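Type 2A phosphatase-associated protein 42 (Saccharomyces cerevisiae, PDB 2V0P) associates with type 2A-family phosphatase catalytic subunits, inhibits the phosphatase SIT4 and takes part in negative regulation of TOR signalling in response to the nitrogen source. Local coordinates at residues K179-C182 / L183-L187; N222-E225 / C226-S230. One frame throughout, in Å; residues are numbered along the deposited sequence.

Contact 1 of 2, residues K179-C182 / L183-L187; sequences KLHC and LELEL. With ZN (zinc ion), chain C.
L185 lies over one face of the imidazole of H181, one turn earlier near the end of helix 156-186. Along L185 from CB outward, CB sits 3.7 Å from O of H181, the carbonyl that also takes the hydrogen bond from the N of L185; CG stays beside that same oxygen; and CD1 reaches the ring, 3.8 Å from the centroid of the H181 imidazole and 16° off its normal, a CH-pi contact. With CG anti to the backbone N (chi1 -167°), the ring of H181 swings along the helix toward L185; chi2 (38°) sets its turn.

On another side of the helix, L180 and E184 meet with the same four-residue spacing but other chemistry. CD1 of L180 touches OE2 of E184 at 3.6 Å, and that oxygen also forms a salt bridge with R207 of helix 199-231, against which L180 and L183 pack as well. A zinc ion is modelled at SG of C182, but 1.4 Å from SG to zinc is too short for a real bond and the site is doubtful. The chemistry is thus split around the helix: H181 and L185 pair on an exposed side, while the carboxylate of E184, resting on leucine carbons, is tied by charge to R207 of the next helix.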
loop_
_atom_site.group_PDB
_atom_site.type_symbol
_atom_site.label_atom_id
_atom_site.label_comp_id
_atom_site.label_asym_id
_atom_site.label_seq_id
_atom_site.Cartn_x
_atom_site.Cartn_y
_atom_site.Cartn_z
ATOM N N LYS A 179 10.680 -28.512 5.001
ATOM C CA LYS A 179 11.693 -29.185 5.814
ATOM C C LYS A 179 11.289 -29.200 7.302
ATOM O O LYS A 179 11.380 -30.237 7.968
ATOM C CB LYS A 179 13.082 -28.580 5.610
ATOM C CG LYS A 179 13.760 -29.030 4.330
ATOM C CD LYS A 179 14.849 -28.043 3.867
ATOM C CE LYS A 179 16.128 -28.130 4.709
ATOM N NZ LYS A 179 17.231 -27.248 4.191
ATOM N N LEU A 180 10.791 -28.080 7.791
ATOM C CA LEU A 180 10.267 -27.992 9.171
ATOM C C LEU A 180 9.081 -28.928 9.417
ATOM O O LEU A 180 9.010 -29.644 10.419
ATOM C CB LEU A 180 9.900 -26.547 9.487
ATOM C CG LEU A 180 9.215 -26.258 10.831
ATOM C CD1 LEU A 180 10.019 -26.852 11.974
ATOM C CD2 LEU A 180 9.056 -24.818 11.011
ATOM N N HIS A 181 8.156 -28.935 8.470
ATOM C CA HIS A 181 7.014 -29.818 8.503
ATOM C C HIS A 181 7.442 -31.292 8.604
ATOM O O HIS A 181 7.003 -31.985 9.524
ATOM C CB HIS A 181 6.144 -29.548 7.256
ATOM C CG HIS A 181 4.786 -30.171 7.298
ATOM N ND1 HIS A 181 4.031 -30.250 8.449
ATOM C CD2 HIS A 181 4.037 -30.731 6.322
ATOM C CE1 HIS A 181 2.886 -30.848 8.183
ATOM N NE2 HIS A 181 2.860 -31.141 6.898
ATOM N N CYS A 182 8.286 -31.778 7.691
ATOM C CA CYS A 182 8.671 -33.216 7.719
ATOM C C CYS A 182 9.390 -33.552 9.078
ATOM O O CYS A 182 9.154 -34.613 9.651
ATOM C CB CYS A 182 9.380 -33.718 6.398
ATOM S SG CYS A 182 8.493 -34.986 5.118
ATOM N N LEU A 183 10.199 -32.636 9.601
ATOM C CA LEU A 183 10.831 -32.759 10.944
ATOM C C LEU A 183 9.848 -32.883 12.098
ATOM O O LEU A 183 9.906 -33.860 12.839
ATOM C CB LEU A 183 11.828 -31.654 11.209
ATOM C CG LEU A 183 13.197 -31.789 10.559
ATOM C CD1 LEU A 183 13.957 -30.488 10.599
ATOM C CD2 LEU A 183 14.015 -32.913 11.151
ATOM N N GLU A 184 8.896 -31.972 12.190
ATOM C CA GLU A 184 7.831 -32.067 13.183
ATOM C C GLU A 184 7.097 -33.414 13.137
ATOM O O GLU A 184 6.809 -33.994 14.183
ATOM C CB GLU A 184 6.839 -30.905 13.049
ATOM C CG GLU A 184 7.419 -29.561 13.451
ATOM C CD GLU A 184 6.571 -28.383 13.014
ATOM O OE1 GLU A 184 5.694 -28.571 12.144
ATOM O OE2 GLU A 184 6.790 -27.257 13.531
ATOM N N LEU A 185 6.817 -33.915 11.931
ATOM C CA LEU A 185 6.087 -35.162 11.781
ATOM C C LEU A 185 6.945 -36.377 12.127
ATOM O O LEU A 185 6.456 -37.317 12.732
ATOM C CB LEU A 185 5.524 -35.287 10.369
ATOM C CG LEU A 185 4.316 -34.428 10.018
ATOM C CD1 LEU A 185 4.295 -34.173 8.524
ATOM C CD2 LEU A 185 3.038 -35.099 10.466
ATOM N N GLU A 186 8.216 -36.345 11.749
ATOM C CA GLU A 186 9.155 -37.402 12.129
ATOM C C GLU A 186 9.299 -37.538 13.659
ATOM O O GLU A 186 9.593 -38.633 14.155
ATOM C CB GLU A 186 10.514 -37.196 11.465
ATOM C CG GLU A 186 10.530 -37.550 9.995
ATOM C CD GLU A 186 11.918 -37.475 9.385
ATOM O OE1 GLU A 186 12.575 -36.413 9.516
ATOM O OE2 GLU A 186 12.343 -38.483 8.764
ATOM N N LEU A 187 9.067 -36.438 14.386
ATOM C CA LEU A 187 9.017 -36.459 15.854
ATOM C C LEU A 187 7.700 -37.026 16.396
ATOM O O LEU A 187 6.655 -36.367 16.352
ATOM C CB LEU A 187 9.272 -35.065 16.434
ATOM C CG LEU A 187 10.687 -34.667 16.866
ATOM C CD1 LEU A 187 11.269 -35.661 17.888
ATOM C CD2 LEU A 187 11.617 -34.494 15.673
HETATM ZN ZN ZN C . 7.104 -34.956 4.828
#

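Contact 2 of 2, residues N222-E225 / C226-S230; sequences NLFE and CEMLS. With ZN (zinc ion), chain D.
From N222 to S230 the chain is regular alpha helix, the N-H of C226 reaching O of N222 at 2.8 Å and those of E227, M228 and L229 repeating the i to i+4 step. On the side that meets the second subunit, F224 and the selenomethionine M228 form a Met-aromatic contact near the C-terminal end of helix 199-231, in a domain with a tetratricopeptide repeat-like fold. CG of M228 stands over one ring face, 3.9 Å from the centroid of the F224 ring, displaced toward the rim. The chain of M228 then bends at chi2 (-75°), which carries SE past that face on an oblique line, 3.9 Å from CZ of F224.

The pair also faces the second subunit: F224 packs on L161 of that subunit, and M228 on F224 of that subunit, so the ring takes part both along its own helix and between the chains. With an alanine in place of F224, M228 would probably lose the face it lies against, and a gap would be likely to open beside L161 of the second subunit.

E225 and L229 run side by side, CD1 of L229 lying 4.0 Å from CG of E225, while OE1 of E225 is hydrogen-bonded to Q221 one turn back. C226 packs on L104 of helix 93-120, and its SG binds a zinc ion, with 2.3 Å between SG of C226 and the metal.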
loop_
_atom_site.group_PDB
_atom_site.type_symbol
_atom_site.label_atom_id
_atom_site.label_comp_id
_atom_site.label_asym_id
_atom_site.label_seq_id
_atom_site.Cartn_x
_atom_site.Cartn_y
_atom_site.Cartn_z
ATOM N N ASN A 222 4.260 -4.878 8.315
ATOM C CA ASN A 222 4.162 -3.835 9.323
ATOM C C ASN A 222 4.672 -2.450 8.863
ATOM O O ASN A 222 4.166 -1.435 9.263
ATOM C CB ASN A 222 4.828 -4.310 10.646
ATOM C CG ASN A 222 4.098 -5.473 11.300
ATOM O OD1 ASN A 222 3.058 -5.909 10.856
ATOM N ND2 ASN A 222 4.677 -6.006 12.332
ATOM N N LEU A 223 5.693 -2.414 8.039
ATOM C CA LEU A 223 6.208 -1.201 7.554
ATOM C C LEU A 223 5.177 -0.572 6.594
ATOM O O LEU A 223 4.870 0.541 6.746
ATOM C CB LEU A 223 7.528 -1.448 6.831
ATOM C CG LEU A 223 8.699 -1.699 7.796
ATOM C CD1 LEU A 223 10.009 -1.760 6.998
ATOM C CD2 LEU A 223 8.768 -0.616 8.820
ATOM N N PHE A 224 4.609 -1.360 5.715
ATOM C CA PHE A 224 3.586 -0.876 4.782
ATOM C C PHE A 224 2.345 -0.400 5.510
ATOM O O PHE A 224 1.856 0.706 5.245
ATOM C CB PHE A 224 3.184 -1.971 3.850
ATOM C CG PHE A 224 2.327 -1.465 2.735
ATOM C CD1 PHE A 224 2.881 -0.664 1.762
ATOM C CD2 PHE A 224 0.970 -1.733 2.704
ATOM C CE1 PHE A 224 2.085 -0.180 0.688
ATOM C CE2 PHE A 224 0.167 -1.230 1.647
ATOM C CZ PHE A 224 0.741 -0.487 0.655
ATOM N N GLU A 225 1.842 -1.241 6.426
ATOM C CA GLU A 225 0.697 -0.929 7.251
ATOM C C GLU A 225 0.963 0.337 8.029
ATOM O O GLU A 225 0.120 1.258 7.995
ATOM C CB GLU A 225 0.346 -2.083 8.175
ATOM C CG GLU A 225 -1.046 -2.032 8.818
ATOM C CD GLU A 225 -1.239 -3.194 9.783
ATOM O OE1 GLU A 225 -0.874 -4.335 9.424
ATOM O OE2 GLU A 225 -1.750 -2.980 10.910
ATOM N N CYS A 226 2.140 0.446 8.655
ATOM C CA CYS A 226 2.482 1.679 9.361
ATOM C C CYS A 226 2.457 2.965 8.494
ATOM O O CYS A 226 1.881 3.992 8.858
ATOM C CB CYS A 226 3.837 1.560 9.997
ATOM S SG CYS A 226 4.140 2.921 11.112
ATOM N N GLU A 227 3.130 2.905 7.363
ATOM C CA GLU A 227 3.132 4.012 6.451
ATOM C C GLU A 227 1.709 4.396 5.994
ATOM O O GLU A 227 1.375 5.582 5.918
ATOM C CB GLU A 227 4.010 3.694 5.278
ATOM C CG GLU A 227 5.482 3.658 5.611
ATOM C CD GLU A 227 6.335 3.192 4.430
ATOM O OE1 GLU A 227 6.115 3.666 3.288
ATOM O OE2 GLU A 227 7.226 2.342 4.657
HETATM N N MSE A 228 0.858 3.410 5.758
HETATM C CA MSE A 228 -0.499 3.678 5.301
HETATM C C MSE A 228 -1.331 4.378 6.374
HETATM O O MSE A 228 -1.931 5.383 6.085
HETATM C CB MSE A 228 -1.194 2.413 4.769
HETATM C CG MSE A 228 -0.456 1.803 3.632
HETATM SE SE MSE A 228 -0.713 2.861 1.999
HETATM C CE MSE A 228 0.956 3.888 1.863
ATOM N N LEU A 229 -1.325 3.841 7.597
ATOM C CA LEU A 229 -2.077 4.416 8.740
ATOM C C LEU A 229 -1.539 5.736 9.195
ATOM O O LEU A 229 -2.317 6.591 9.681
ATOM C CB LEU A 229 -2.115 3.432 9.905
ATOM C CG LEU A 229 -2.807 2.079 9.751
ATOM C CD1 LEU A 229 -2.277 1.132 10.881
ATOM C CD2 LEU A 229 -4.234 2.207 9.870
ATOM N N SER A 230 -0.261 5.968 8.953
ATOM C CA SER A 230 0.370 7.250 9.267
ATOM C C SER A 230 -0.132 8.378 8.379
ATOM O O SER A 230 -0.272 9.512 8.831
ATOM C CB SER A 230 1.877 7.172 9.113
ATOM O OG SER A 230 2.230 7.262 7.753
HETATM ZN ZN ZN D . 6.369 2.562 11.438
#

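Contact 1 comes first along the chain, at the C-terminal end of helix 156-186; contact 2 follows near the end of helix 199-231, the next helix. Their centres are 35 Å apart, on opposite sides of the chain's centre, and their nearest atoms remain about 19 Å from each other, so the two do not touch. Helix 199-231 nevertheless joins them: its early part, around L203 and R207, receives contact 1, and its far part carries contact 2 to helix 93-120 and to the second subunit. Each has a zinc ion modelled at a cysteine, doubtful in contact 1. One long helix thus spans the distance between them in this all-helical N-terminal domain.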